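Local coordinates for probable sugar ABC transporter, sugar-binding protein (PDB 2W7Y) that binds the blood group A-trisaccharide and, as a solute-binding protein, probably delivers such glycans to a sugar ABC transporter, at residues N279-S284 / Q373-V378; K267-G272 / P291-G296; V340-V345 / E358-S363. All coordinates share one frame; numbering follows the deposited sequence.

How the interactions relate
Interaction 1 is the contact that reaches the bound glycan: its loop supplies Asn279 and Trp282 to the pocket, and its other segment lies on helix 366-379. That helix also meets the other two contacts. Toward interaction 2, whose centre is 13 Å away, Gln377 NE2 lies 3.0 Å from Pro295 O, a probable hydrogen bond, and Ala374 CB packs 3.7 Å from Pro295 CB. Toward interaction 3, likewise 13 Å between centres, Ile375 CD1 approaches Phe342 CE1 at 4.0 Å. Interactions 2 and 3 do not touch, their nearest atoms being about 11 Å apart. Along the chain, interaction 3 is nested within the loop closed by interaction 1, whereas interactions 1 and 2 cross.

Interaction 1. Residues N279-S284 / Q373-V378; sequences NGVWAS and QAITQV. With GAL (beta-D-galactopyranose), chain C; A2G (2-acetamido-2-deoxy-alpha-D-galactopyranose), chain B.
Val281 and Ala374 bring their backbones within 5.8 Å, CA to CA, where the 3-10 turn 281-283 rests on helix 366-379. Beside the carbohydrate pocket of the solute-binding-protein fold, this apolar contact seats the loop that carries Trp282. Val281 CG1 touches the methyl of Ala374 (CG1 to CB 3.6 Å) and also meets Ile375 CG1, whose side chain crosses that of Val281 at about a right angle. Alanine suits the helix here because its short side chain admits the turn so closely. Ser284 OG bonds to Val281 O at 2.7 Å, in the carbonyl plane, and Ser284 N shares that acceptor, so two donors grip one oxygen.

Trp282, next in the chain, faces the sugar. Its CG sits between backbone N and carbonyl carbon (chi1 55°), which lays one indole face against galactose, with GAL C5 3.5 Å above the plane, offset toward the rim, a CH-pi contact. Gly280 backs the opposite face, and with no side chain its CA comes within 3.4 Å of the Trp282 ring plane. At the indole edge, NE1 of Trp282 donates to A2G O6 at 2.9 Å. The same hydroxyl oxygen, A2G O6, accepts a straighter bond from Asn279 ND2, 2.9 Å long with an N-H...O angle of 163°.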
ATOM      1  N   ASN A 279      -2.191  -4.380   7.368  1.00 22.94           N
ATOM      2  CA  ASN A 279      -2.155  -3.014   6.847  1.00 22.80           C
ATOM      3  C   ASN A 279      -0.794  -2.365   7.111  1.00 22.71           C
ATOM      4  O   ASN A 279      -0.012  -2.863   7.922  1.00 22.29           O
ATOM      5  CB  ASN A 279      -3.295  -2.168   7.424  1.00 22.93           C
ATOM      6  CG  ASN A 279      -3.663  -0.987   6.532  1.00 23.02           C
ATOM      7  OD1 ASN A 279      -3.210  -0.894   5.389  1.00 22.96           O
ATOM      8  ND2 ASN A 279      -4.484  -0.078   7.055  1.00 22.40           N
ATOM      9  N   GLY A 280      -0.518  -1.263   6.412  1.00 22.59           N
ATOM     10  CA  GLY A 280       0.784  -0.604   6.479  1.00 22.63           C
ATOM     11  C   GLY A 280       1.046   0.202   7.735  1.00 22.69           C
ATOM     12  O   GLY A 280       0.204   0.266   8.630  1.00 22.63           O
ATOM     13  N   VAL A 281       2.225   0.819   7.790  1.00 22.79           N
ATOM     14  CA  VAL A 281       2.658   1.603   8.949  1.00 22.88           C
ATOM     15  C   VAL A 281       1.762   2.820   9.197  1.00 23.05           C
ATOM     16  O   VAL A 281       1.622   3.278  10.331  1.00 22.97           O
ATOM     17  CB  VAL A 281       4.155   2.042   8.841  1.00 22.96           C
ATOM     18  CG1 VAL A 281       5.072   0.829   8.774  1.00 22.63           C
ATOM     19  CG2 VAL A 281       4.390   2.962   7.640  1.00 22.83           C
ATOM     20  N   TRP A 282       1.149   3.316   8.122  1.00 23.18           N
ATOM     21  CA  TRP A 282       0.271   4.481   8.158  1.00 23.06           C
ATOM     22  C   TRP A 282      -0.974   4.277   9.028  1.00 22.98           C
ATOM     23  O   TRP A 282      -1.682   5.235   9.333  1.00 23.08           O
ATOM     24  CB  TRP A 282      -0.130   4.869   6.731  1.00 23.14           C
ATOM     25  CG  TRP A 282      -0.752   3.738   5.946  1.00 23.33           C
ATOM     26  CD1 TRP A 282      -2.068   3.378   5.940  1.00 22.61           C
ATOM     27  CD2 TRP A 282      -0.081   2.826   5.063  1.00 23.35           C
ATOM     28  NE1 TRP A 282      -2.260   2.305   5.107  1.00 22.97           N
ATOM     29  CE2 TRP A 282      -1.059   1.941   4.559  1.00 22.98           C
ATOM     30  CE3 TRP A 282       1.248   2.671   4.645  1.00 23.08           C
ATOM     31  CZ2 TRP A 282      -0.750   0.921   3.654  1.00 22.79           C
ATOM     32  CZ3 TRP A 282       1.552   1.656   3.747  1.00 22.72           C
ATOM     33  CH2 TRP A 282       0.559   0.795   3.264  1.00 22.56           C
ATOM     34  N   ALA A 283      -1.223   3.030   9.431  1.00 22.86           N
ATOM     35  CA  ALA A 283      -2.340   2.680  10.314  1.00 22.84           C
ATOM     36  C   ALA A 283      -2.112   3.092  11.771  1.00 22.73           C
ATOM     37  O   ALA A 283      -3.032   3.035  12.589  1.00 22.82           O
ATOM     38  CB  ALA A 283      -2.627   1.186  10.231  1.00 22.85           C
ATOM     39  N   SER A 284      -0.886   3.516  12.073  1.00 22.69           N
ATOM     40  CA  SER A 284      -0.432   3.816  13.436  1.00 22.60           C
ATOM     41  C   SER A 284      -1.317   4.762  14.244  1.00 22.73           C
ATOM     42  O   SER A 284      -1.526   4.537  15.437  1.00 22.83           O
ATOM     43  CB  SER A 284       0.994   4.357  13.399  1.00 22.42           C
ATOM     44  OG  SER A 284       1.889   3.339  13.019  1.00 22.64           O
ATOM     45  N   GLN A 373       8.469   2.281  15.358  1.00 23.08           N
ATOM     46  CA  GLN A 373       8.658   0.860  15.647  1.00 23.22           C
ATOM     47  C   GLN A 373       8.278   0.005  14.443  1.00 23.20           C
ATOM     48  O   GLN A 373       9.010  -0.911  14.068  1.00 23.43           O
ATOM     49  CB  GLN A 373       7.839   0.435  16.876  1.00 23.11           C
ATOM     50  CG  GLN A 373       8.241  -0.930  17.429  1.00 23.74           C
ATOM     51  CD  GLN A 373       7.187  -1.577  18.316  1.00 24.22           C
ATOM     52  OE1 GLN A 373       6.233  -0.932  18.764  1.00 24.62           O
ATOM     53  NE2 GLN A 373       7.362  -2.867  18.580  1.00 23.80           N
ATOM     54  N   ALA A 374       7.134   0.322  13.839  1.00 23.19           N
ATOM     55  CA  ALA A 374       6.648  -0.380  12.654  1.00 23.10           C
ATOM     56  C   ALA A 374       7.577  -0.201  11.450  1.00 23.02           C
ATOM     57  O   ALA A 374       7.845  -1.161  10.724  1.00 23.19           O
ATOM     58  CB  ALA A 374       5.228   0.068  12.319  1.00 23.00           C
ATOM     59  N   ILE A 375       8.072   1.018  11.248  1.00 23.03           N
ATOM     60  CA  ILE A 375       9.024   1.293  10.161  1.00 23.05           C
ATOM     61  C   ILE A 375      10.355   0.542  10.347  1.00 22.92           C
ATOM     62  O   ILE A 375      10.856  -0.070   9.402  1.00 22.98           O
ATOM     63  CB  ILE A 375       9.264   2.820   9.958  1.00 23.12           C
ATOM     64  CG1 ILE A 375       7.976   3.510   9.486  1.00 22.86           C
ATOM     65  CG2 ILE A 375      10.386   3.062   8.949  1.00 23.08           C
ATOM     66  CD1 ILE A 375       8.017   5.031   9.580  1.00 22.69           C
ATOM     67  N   THR A 376      10.902   0.581  11.564  1.00 22.86           N
ATOM     68  CA  THR A 376      12.162  -0.105  11.896  1.00 23.03           C
ATOM     69  C   THR A 376      12.095  -1.621  11.643  1.00 23.01           C
ATOM     70  O   THR A 376      13.082  -2.223  11.217  1.00 23.06           O
ATOM     71  CB  THR A 376      12.619   0.211  13.353  1.00 23.01           C
ATOM     72  OG1 THR A 376      12.938   1.603  13.457  1.00 23.62           O
ATOM     73  CG2 THR A 376      13.852  -0.592  13.760  1.00 23.07           C
ATOM     74  N   GLN A 377      10.932  -2.222  11.893  1.00 23.02           N
ATOM     75  CA  GLN A 377      10.721  -3.647  11.628  1.00 22.93           C
ATOM     76  C   GLN A 377      10.855  -4.000  10.145  1.00 22.88           C
ATOM     77  O   GLN A 377      11.494  -4.998   9.805  1.00 22.76           O
ATOM     78  CB  GLN A 377       9.360  -4.100  12.148  1.00 22.86           C
ATOM     79  CG  GLN A 377       9.273  -4.212  13.662  1.00 22.76           C
ATOM     80  CD  GLN A 377       7.894  -4.621  14.122  1.00 22.66           C
ATOM     81  OE1 GLN A 377       6.942  -4.603  13.343  1.00 22.75           O
ATOM     82  NE2 GLN A 377       7.776  -4.998  15.389  1.00 22.29           N
ATOM     83  N   VAL A 378      10.252  -3.178   9.283  1.00 22.81           N
ATOM     84  CA  VAL A 378      10.293  -3.370   7.833  1.00 22.93           C
ATOM     85  C   VAL A 378      11.700  -3.104   7.297  1.00 23.17           C
ATOM     86  O   VAL A 378      12.194  -3.840   6.437  1.00 23.29           O
ATOM     87  CB  VAL A 378       9.255  -2.472   7.099  1.00 23.00           C
ATOM     88  CG1 VAL A 378       9.368  -2.625   5.584  1.00 22.90           C
ATOM     89  CG2 VAL A 378       7.837  -2.786   7.562  1.00 22.69           C
TER
HETATM   90  C1  GAL C   1      -2.956   6.421   2.417  1.00 16.73           C
HETATM   91  C2  GAL C   1      -3.686   5.342   1.616  1.00 16.42           C
HETATM   92  C3  GAL C   1      -3.026   3.975   1.821  1.00 16.01           C
HETATM   93  C4  GAL C   1      -1.505   4.042   1.646  1.00 15.18           C
HETATM   94  C5  GAL C   1      -0.948   5.159   2.541  1.00 16.26           C
HETATM   95  C6  GAL C   1       0.572   5.324   2.466  1.00 16.08           C
HETATM   96  O1  GAL C   1      -3.408   7.687   1.993  1.00 20.41           O
HETATM   97  O2  GAL C   1      -5.030   5.310   2.050  1.00 16.02           O
HETATM   98  O3  GAL C   1      -3.596   3.032   0.943  1.00 15.78           O
HETATM   99  O4  GAL C   1      -1.207   4.265   0.288  1.00 12.44           O
HETATM  100  O5  GAL C   1      -1.562   6.387   2.198  1.00 16.42           O
HETATM  101  O6  GAL C   1       1.022   5.969   3.643  1.00 15.93           O
HETATM  102  O5  A2G B   3      -4.202   1.365   2.540  1.00 15.14           O
HETATM  103  C1  A2G B   3      -3.724   1.734   1.218  1.00 14.61           C
HETATM  104  C2  A2G B   3      -4.444   0.860   0.203  1.00 14.31           C
HETATM  105  N2  A2G B   3      -4.046   1.197  -1.164  1.00 13.82           N
HETATM  106  C3  A2G B   3      -5.958   1.082   0.318  1.00 14.75           C
HETATM  107  O3  A2G B   3      -6.644   0.341  -0.693  1.00 15.05           O
HETATM  108  C4  A2G B   3      -6.449   0.714   1.719  1.00 15.13           C
HETATM  109  O4  A2G B   3      -6.262  -0.687   1.957  1.00 15.66           O
HETATM  110  C5  A2G B   3      -5.655   1.530   2.748  1.00 15.36           C
HETATM  111  C6  A2G B   3      -6.028   1.157   4.181  1.00 14.71           C
HETATM  112  O6  A2G B   3      -5.165   1.866   5.072  1.00 15.36           O
HETATM  113  C7  A2G B   3      -3.601   0.280  -2.014  1.00 13.20           C
HETATM  114  O7  A2G B   3      -3.449  -0.912  -1.744  1.00 12.15           O
HETATM  115  C8  A2G B   3      -3.262   0.824  -3.399  1.00 13.02           C

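Interaction 2. Residues K267-G272 / P291-G296; sequences KDFQEG and PSLAPG
Phe269 and Leu293 make this contact, in which helix 262-270 packs by its last turn on strand 293-296 of a sheet in the solute-binding-protein fold. Leu293 CD2 meets the ring at Phe269 CE2, 3.6 Å away, while Leu293 CB lies beside the same part of the ring, 3.7 Å from Phe269 CE2 and 3.8 Å from Phe269 CZ. The two side chains cross obliquely. Phe269 holds CG anti to its backbone N (chi1 -173°), which carries the far end of the ring from the helix over to the strand; a long, flat phenyl can reach that far, and a branched leucine offers it both CB and a methyl. Leu293 CD2 also approaches Gln270 CA at 4.2 Å.

Around this pair, Met287 of helix 284-287 touches both side chains, Trp162 of strand 157-164 packs on Phe269, and the ring of Phe277 meets that of Phe269 with planes about 30° apart. Farther out, backbone bonds from Ala294 to Tyr163 and from Gly296 to Leu161 pair the strand antiparallel with strand 157-164 in a mixed sheet. Asn290 ties the two segments together, ND2 bonding to Gln270 O and OD1 receiving Ser292 N. The helix closes in a Schellman motif at Gly272, whose positive phi of 76° is easy for glycine. With carbon meeting carbon between Phe269 and Leu293, cohesion comes from dispersion and burial, while the Asn290 bonds and the strand pairing set how the two segments lie.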
ATOM      1  N   LYS A 267     -11.785  -1.196  12.065  1.00 22.94           N
ATOM      2  CA  LYS A 267     -12.666  -0.983  13.211  1.00 23.07           C
ATOM      3  C   LYS A 267     -12.711  -2.213  14.121  1.00 22.98           C
ATOM      4  O   LYS A 267     -12.504  -2.095  15.329  1.00 22.82           O
ATOM      5  CB  LYS A 267     -14.071  -0.610  12.726  1.00 23.04           C
ATOM      6  CG  LYS A 267     -14.954   0.053  13.765  1.00 23.47           C
ATOM      7  CD  LYS A 267     -16.125   0.773  13.090  1.00 23.82           C
ATOM      8  CE  LYS A 267     -17.202   1.170  14.083  1.00 23.85           C
ATOM      9  NZ  LYS A 267     -18.063   0.012  14.470  1.00 24.03           N
ATOM     10  N   ASP A 268     -12.957  -3.384  13.523  1.00 22.92           N
ATOM     11  CA  ASP A 268     -13.016  -4.661  14.245  1.00 22.95           C
ATOM     12  C   ASP A 268     -11.752  -4.913  15.044  1.00 22.94           C
ATOM     13  O   ASP A 268     -11.817  -5.344  16.195  1.00 23.03           O
ATOM     14  CB  ASP A 268     -13.226  -5.825  13.271  1.00 22.93           C
ATOM     15  CG  ASP A 268     -14.682  -6.042  12.911  1.00 22.99           C
ATOM     16  OD1 ASP A 268     -15.564  -5.358  13.478  1.00 22.69           O
ATOM     17  OD2 ASP A 268     -14.941  -6.915  12.057  1.00 22.94           O
ATOM     18  N   PHE A 269     -10.611  -4.631  14.418  1.00 22.91           N
ATOM     19  CA  PHE A 269      -9.304  -4.837  15.023  1.00 22.97           C
ATOM     20  C   PHE A 269      -9.064  -3.894  16.201  1.00 22.99           C
ATOM     21  O   PHE A 269      -8.561  -4.320  17.241  1.00 23.17           O
ATOM     22  CB  PHE A 269      -8.203  -4.691  13.968  1.00 22.84           C
ATOM     23  CG  PHE A 269      -6.838  -5.055  14.467  1.00 22.98           C
ATOM     24  CD1 PHE A 269      -6.537  -6.368  14.824  1.00 22.78           C
ATOM     25  CD2 PHE A 269      -5.850  -4.090  14.574  1.00 22.96           C
ATOM     26  CE1 PHE A 269      -5.273  -6.704  15.287  1.00 22.73           C
ATOM     27  CE2 PHE A 269      -4.586  -4.421  15.033  1.00 23.20           C
ATOM     28  CZ  PHE A 269      -4.298  -5.729  15.394  1.00 22.80           C
ATOM     29  N   GLN A 270      -9.438  -2.626  16.027  1.00 23.05           N
ATOM     30  CA  GLN A 270      -9.382  -1.613  17.087  1.00 23.13           C
ATOM     31  C   GLN A 270     -10.240  -1.995  18.288  1.00 23.19           C
ATOM     32  O   GLN A 270      -9.927  -1.629  19.423  1.00 23.46           O
ATOM     33  CB  GLN A 270      -9.855  -0.254  16.556  1.00 23.14           C
ATOM     34  CG  GLN A 270      -8.932   0.389  15.530  1.00 23.31           C
ATOM     35  CD  GLN A 270      -9.515   1.647  14.898  1.00 23.70           C
ATOM     36  OE1 GLN A 270      -9.431   1.842  13.682  1.00 24.16           O
ATOM     37  NE2 GLN A 270     -10.101   2.507  15.721  1.00 23.24           N
ATOM     38  N   GLU A 271     -11.321  -2.727  18.025  1.00 23.16           N
ATOM     39  CA  GLU A 271     -12.282  -3.118  19.052  1.00 23.21           C
ATOM     40  C   GLU A 271     -11.993  -4.503  19.636  1.00 23.20           C
ATOM     41  O   GLU A 271     -12.732  -4.988  20.490  1.00 23.20           O
ATOM     42  CB  GLU A 271     -13.709  -3.046  18.497  1.00 23.23           C
ATOM     43  CG  GLU A 271     -14.179  -1.626  18.169  1.00 23.49           C
ATOM     44  CD  GLU A 271     -15.564  -1.569  17.535  1.00 24.02           C
ATOM     45  OE1 GLU A 271     -16.095  -2.621  17.112  1.00 24.13           O
ATOM     46  OE2 GLU A 271     -16.127  -0.454  17.455  1.00 24.27           O
ATOM     47  N   GLY A 272     -10.918  -5.135  19.170  1.00 23.20           N
ATOM     48  CA  GLY A 272     -10.500  -6.439  19.682  1.00 23.14           C
ATOM     49  C   GLY A 272     -11.331  -7.606  19.191  1.00 23.09           C
ATOM     50  O   GLY A 272     -11.454  -8.621  19.881  1.00 23.06           O
ATOM     51  N   PRO A 291      -3.713   0.084  23.150  1.00 23.14           N
ATOM     52  CA  PRO A 291      -2.326  -0.303  23.432  1.00 23.13           C
ATOM     53  C   PRO A 291      -2.080  -1.820  23.378  1.00 23.19           C
ATOM     54  O   PRO A 291      -0.934  -2.260  23.508  1.00 23.15           O
ATOM     55  CB  PRO A 291      -2.079   0.249  24.849  1.00 23.25           C
ATOM     56  CG  PRO A 291      -3.341   0.995  25.244  1.00 23.13           C
ATOM     57  CD  PRO A 291      -4.434   0.466  24.377  1.00 23.16           C
ATOM     58  N   SER A 292      -3.144  -2.601  23.172  1.00 23.20           N
ATOM     59  CA  SER A 292      -3.048  -4.058  23.063  1.00 23.11           C
ATOM     60  C   SER A 292      -2.458  -4.512  21.734  1.00 23.27           C
ATOM     61  O   SER A 292      -1.985  -5.639  21.612  1.00 23.46           O
ATOM     62  CB  SER A 292      -4.422  -4.706  23.256  1.00 23.06           C
ATOM     63  OG  SER A 292      -4.864  -4.583  24.598  1.00 23.16           O
ATOM     64  N   LEU A 293      -2.489  -3.640  20.736  1.00 23.32           N
ATOM     65  CA  LEU A 293      -2.070  -4.028  19.400  1.00 23.45           C
ATOM     66  C   LEU A 293      -0.684  -3.498  19.005  1.00 23.35           C
ATOM     67  O   LEU A 293      -0.306  -2.366  19.330  1.00 23.22           O
ATOM     68  CB  LEU A 293      -3.159  -3.705  18.362  1.00 23.63           C
ATOM     69  CG  LEU A 293      -3.948  -2.417  18.567  1.00 23.77           C
ATOM     70  CD1 LEU A 293      -3.108  -1.321  18.014  1.00 24.49           C
ATOM     71  CD2 LEU A 293      -5.316  -2.426  17.893  1.00 23.48           C
ATOM     72  N   ALA A 294       0.071  -4.346  18.319  1.00 23.13           N
ATOM     73  CA  ALA A 294       1.477  -4.100  18.075  1.00 23.09           C
ATOM     74  C   ALA A 294       1.873  -4.379  16.620  1.00 23.11           C
ATOM     75  O   ALA A 294       1.214  -5.161  15.928  1.00 23.13           O
ATOM     76  CB  ALA A 294       2.318  -4.935  19.036  1.00 22.96           C
ATOM     77  N   PRO A 295       2.940  -3.718  16.140  1.00 23.11           N
ATOM     78  CA  PRO A 295       3.439  -4.048  14.807  1.00 23.08           C
ATOM     79  C   PRO A 295       4.230  -5.361  14.761  1.00 23.09           C
ATOM     80  O   PRO A 295       4.911  -5.721  15.722  1.00 23.12           O
ATOM     81  CB  PRO A 295       4.348  -2.865  14.467  1.00 23.07           C
ATOM     82  CG  PRO A 295       4.782  -2.321  15.774  1.00 23.17           C
ATOM     83  CD  PRO A 295       3.700  -2.620  16.770  1.00 22.95           C
ATOM     84  N   GLY A 296       4.116  -6.062  13.640  1.00 22.93           N
ATOM     85  CA  GLY A 296       4.954  -7.209  13.343  1.00 22.92           C
ATOM     86  C   GLY A 296       5.137  -7.290  11.846  1.00 22.94           C
ATOM     87  O   GLY A 296       4.659  -6.429  11.112  1.00 23.15           O
TER

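Interaction 3. Residues V340-V345 / E358-S363; sequences VIFEKV and ELSEKS
Phe342 and Leu359 run past each other in opposite directions where helix 335-343 packs against helix 356-361, a helix-helix contact within the two-lobed fold of solute-binding proteins. With chi1 near 180° (-177°), Phe342 extends away from its own backbone N and brings its ring to the leucine: CE2 of Phe342 lies 3.5 Å from Leu359 CB, and CD2 of Phe342 lies 3.7 Å from Leu359 CD2. Leucine thus meets the ring with its CB and one branch. Glu343 crosses Leu359 at about a right angle nearer the surface; its extended chain brings OE1 to 3.9 Å from Leu359 CG, while the carboxylate stays near solvent, as its charge would favour.

Phe342 also touches Thr368 and Leu371 of helix 366-379, which a large apolar ring can do while still meeting Leu359, and so three helices join at this side chain. Just beyond Phe342, Val340 O takes Lys344 N at 2.9 Å, a bond of the last helical turn. Ser360 suits its place because a small hydroxyl can turn back to its own helix and bond to Val356 O, yet still border the aromatic. Its OG lies in the plane of the phenyl at the edge, 3.3 Å from Phe342 CZ.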
ATOM      1  N   VAL A 340       5.760  17.042   8.356  1.00 22.91           N
ATOM      2  CA  VAL A 340       4.323  16.970   8.636  1.00 22.79           C
ATOM      3  C   VAL A 340       3.777  15.594   8.252  1.00 22.74           C
ATOM      4  O   VAL A 340       2.944  15.038   8.967  1.00 22.74           O
ATOM      5  CB  VAL A 340       3.535  18.099   7.915  1.00 22.73           C
ATOM      6  CG1 VAL A 340       2.040  17.985   8.193  1.00 22.67           C
ATOM      7  CG2 VAL A 340       4.052  19.470   8.342  1.00 22.45           C
ATOM      8  N   ILE A 341       4.264  15.047   7.135  1.00 22.72           N
ATOM      9  CA  ILE A 341       3.897  13.696   6.694  1.00 22.85           C
ATOM     10  C   ILE A 341       4.216  12.645   7.762  1.00 22.74           C
ATOM     11  O   ILE A 341       3.438  11.725   7.959  1.00 22.73           O
ATOM     12  CB  ILE A 341       4.549  13.305   5.321  1.00 22.92           C
ATOM     13  CG1 ILE A 341       4.044  14.202   4.171  1.00 23.05           C
ATOM     14  CG2 ILE A 341       4.332  11.823   5.005  1.00 22.97           C
ATOM     15  CD1 ILE A 341       2.556  14.067   3.813  1.00 22.69           C
ATOM     16  N   PHE A 342       5.341  12.791   8.457  1.00 22.80           N
ATOM     17  CA  PHE A 342       5.688  11.869   9.543  1.00 22.81           C
ATOM     18  C   PHE A 342       4.985  12.169  10.873  1.00 22.85           C
ATOM     19  O   PHE A 342       4.454  11.261  11.507  1.00 22.78           O
ATOM     20  CB  PHE A 342       7.211  11.783   9.741  1.00 22.81           C
ATOM     21  CG  PHE A 342       7.626  10.801  10.803  1.00 22.75           C
ATOM     22  CD1 PHE A 342       7.475   9.433  10.604  1.00 22.74           C
ATOM     23  CD2 PHE A 342       8.154  11.245  12.011  1.00 22.87           C
ATOM     24  CE1 PHE A 342       7.843   8.527  11.589  1.00 22.83           C
ATOM     25  CE2 PHE A 342       8.528  10.344  12.998  1.00 22.79           C
ATOM     26  CZ  PHE A 342       8.371   8.984  12.790  1.00 22.97           C
ATOM     27  N   GLU A 343       4.978  13.437  11.286  1.00 23.06           N
ATOM     28  CA  GLU A 343       4.523  13.826  12.631  1.00 23.13           C
ATOM     29  C   GLU A 343       3.006  13.991  12.795  1.00 23.30           C
ATOM     30  O   GLU A 343       2.448  13.571  13.808  1.00 23.35           O
ATOM     31  CB  GLU A 343       5.231  15.104  13.096  1.00 23.07           C
ATOM     32  CG  GLU A 343       6.731  14.958  13.322  1.00 23.18           C
ATOM     33  CD  GLU A 343       7.345  16.174  13.993  1.00 23.88           C
ATOM     34  OE1 GLU A 343       8.283  15.995  14.799  1.00 24.41           O
ATOM     35  OE2 GLU A 343       6.894  17.311  13.726  1.00 23.85           O
ATOM     36  N   LYS A 344       2.355  14.627  11.822  1.00 23.37           N
ATOM     37  CA  LYS A 344       0.909  14.868  11.874  1.00 23.36           C
ATOM     38  C   LYS A 344       0.138  13.762  11.163  1.00 23.34           C
ATOM     39  O   LYS A 344      -0.779  13.163  11.730  1.00 23.29           O
ATOM     40  CB  LYS A 344       0.561  16.234  11.275  1.00 23.30           C
ATOM     41  CG  LYS A 344       0.423  17.355  12.291  1.00 23.54           C
ATOM     42  CD  LYS A 344       1.772  17.858  12.778  1.00 23.78           C
ATOM     43  CE  LYS A 344       1.618  18.737  14.009  1.00 23.95           C
ATOM     44  NZ  LYS A 344       1.063  17.981  15.171  1.00 24.01           N
ATOM     45  N   VAL A 345       0.504  13.522   9.909  1.00 23.33           N
ATOM     46  CA  VAL A 345       0.075  12.339   9.186  1.00 23.36           C
ATOM     47  C   VAL A 345       0.944  11.235   9.763  1.00 23.59           C
ATOM     48  O   VAL A 345       2.157  11.391   9.862  1.00 23.88           O
ATOM     49  CB  VAL A 345       0.352  12.483   7.667  1.00 23.35           C
ATOM     50  CG1 VAL A 345      -0.133  11.258   6.903  1.00 23.00           C
ATOM     51  CG2 VAL A 345      -0.264  13.773   7.119  1.00 22.80           C
ATOM     52  N   GLU A 358      15.139   9.534  14.866  1.00 23.48           N
ATOM     53  CA  GLU A 358      15.383  10.666  15.756  1.00 23.37           C
ATOM     54  C   GLU A 358      14.085  11.395  16.108  1.00 23.39           C
ATOM     55  O   GLU A 358      13.905  11.835  17.246  1.00 23.47           O
ATOM     56  CB  GLU A 358      16.397  11.625  15.127  1.00 23.36           C
ATOM     57  CG  GLU A 358      16.677  12.893  15.923  1.00 23.66           C
ATOM     58  CD  GLU A 358      18.035  13.493  15.597  1.00 24.24           C
ATOM     59  OE1 GLU A 358      18.103  14.374  14.710  1.00 24.30           O
ATOM     60  OE2 GLU A 358      19.034  13.074  16.222  1.00 24.21           O
ATOM     61  N   LEU A 359      13.188  11.520  15.132  1.00 23.32           N
ATOM     62  CA  LEU A 359      11.873  12.115  15.369  1.00 23.39           C
ATOM     63  C   LEU A 359      11.016  11.242  16.292  1.00 23.34           C
ATOM     64  O   LEU A 359      10.306  11.758  17.156  1.00 23.41           O
ATOM     65  CB  LEU A 359      11.159  12.419  14.046  1.00 23.24           C
ATOM     66  CG  LEU A 359      11.261  13.844  13.479  1.00 23.39           C
ATOM     67  CD1 LEU A 359      12.664  14.461  13.593  1.00 23.47           C
ATOM     68  CD2 LEU A 359      10.768  13.882  12.045  1.00 22.93           C
ATOM     69  N   SER A 360      11.100   9.924  16.112  1.00 23.43           N
ATOM     70  CA  SER A 360      10.477   8.965  17.030  1.00 23.54           C
ATOM     71  C   SER A 360      11.103   9.039  18.420  1.00 23.64           C
ATOM     72  O   SER A 360      10.381   8.999  19.417  1.00 23.79           O
ATOM     73  CB  SER A 360      10.585   7.536  16.494  1.00 23.46           C
ATOM     74  OG  SER A 360       9.885   7.390  15.274  1.00 23.68           O
ATOM     75  N   GLU A 361      12.438   9.136  18.466  1.00 23.62           N
ATOM     76  CA  GLU A 361      13.206   9.345  19.700  1.00 23.59           C
ATOM     77  C   GLU A 361      12.599  10.472  20.532  1.00 23.60           C
ATOM     78  O   GLU A 361      12.189  10.264  21.673  1.00 23.65           O
ATOM     79  CB  GLU A 361      14.666   9.742  19.390  1.00 23.75           C
ATOM     80  CG  GLU A 361      15.691   8.636  19.081  1.00 23.67           C
ATOM     81  CD  GLU A 361      17.134   9.193  18.996  1.00 23.23           C
ATOM     82  OE1 GLU A 361      17.496  10.004  19.860  1.00 23.44           O
ATOM     83  OE2 GLU A 361      17.904   8.839  18.078  1.00 21.78           O
ATOM     84  N   LYS A 362      12.544  11.658  19.929  1.00 23.58           N
ATOM     85  CA  LYS A 362      12.247  12.911  20.625  1.00 23.58           C
ATOM     86  C   LYS A 362      10.752  13.238  20.740  1.00 23.59           C
ATOM     87  O   LYS A 362      10.385  14.335  21.177  1.00 23.63           O
ATOM     88  CB  LYS A 362      12.987  14.067  19.939  1.00 23.59           C
ATOM     89  CG  LYS A 362      14.499  14.056  20.139  1.00 23.72           C
ATOM     90  CD  LYS A 362      15.209  15.155  19.334  1.00 23.91           C
ATOM     91  CE  LYS A 362      14.787  16.572  19.750  1.00 23.86           C
ATOM     92  NZ  LYS A 362      15.043  16.875  21.190  1.00 23.93           N
ATOM     93  N   SER A 363       9.897  12.290  20.358  1.00 23.61           N
ATOM     94  CA  SER A 363       8.446  12.489  20.420  1.00 23.61           C
ATOM     95  C   SER A 363       7.824  11.906  21.686  1.00 23.60           C
ATOM     96  O   SER A 363       8.269  10.870  22.187  1.00 23.47           O
ATOM     97  CB  SER A 363       7.763  11.898  19.185  1.00 23.59           C
ATOM     98  OG  SER A 363       6.360  12.091  19.235  1.00 23.70           O
TER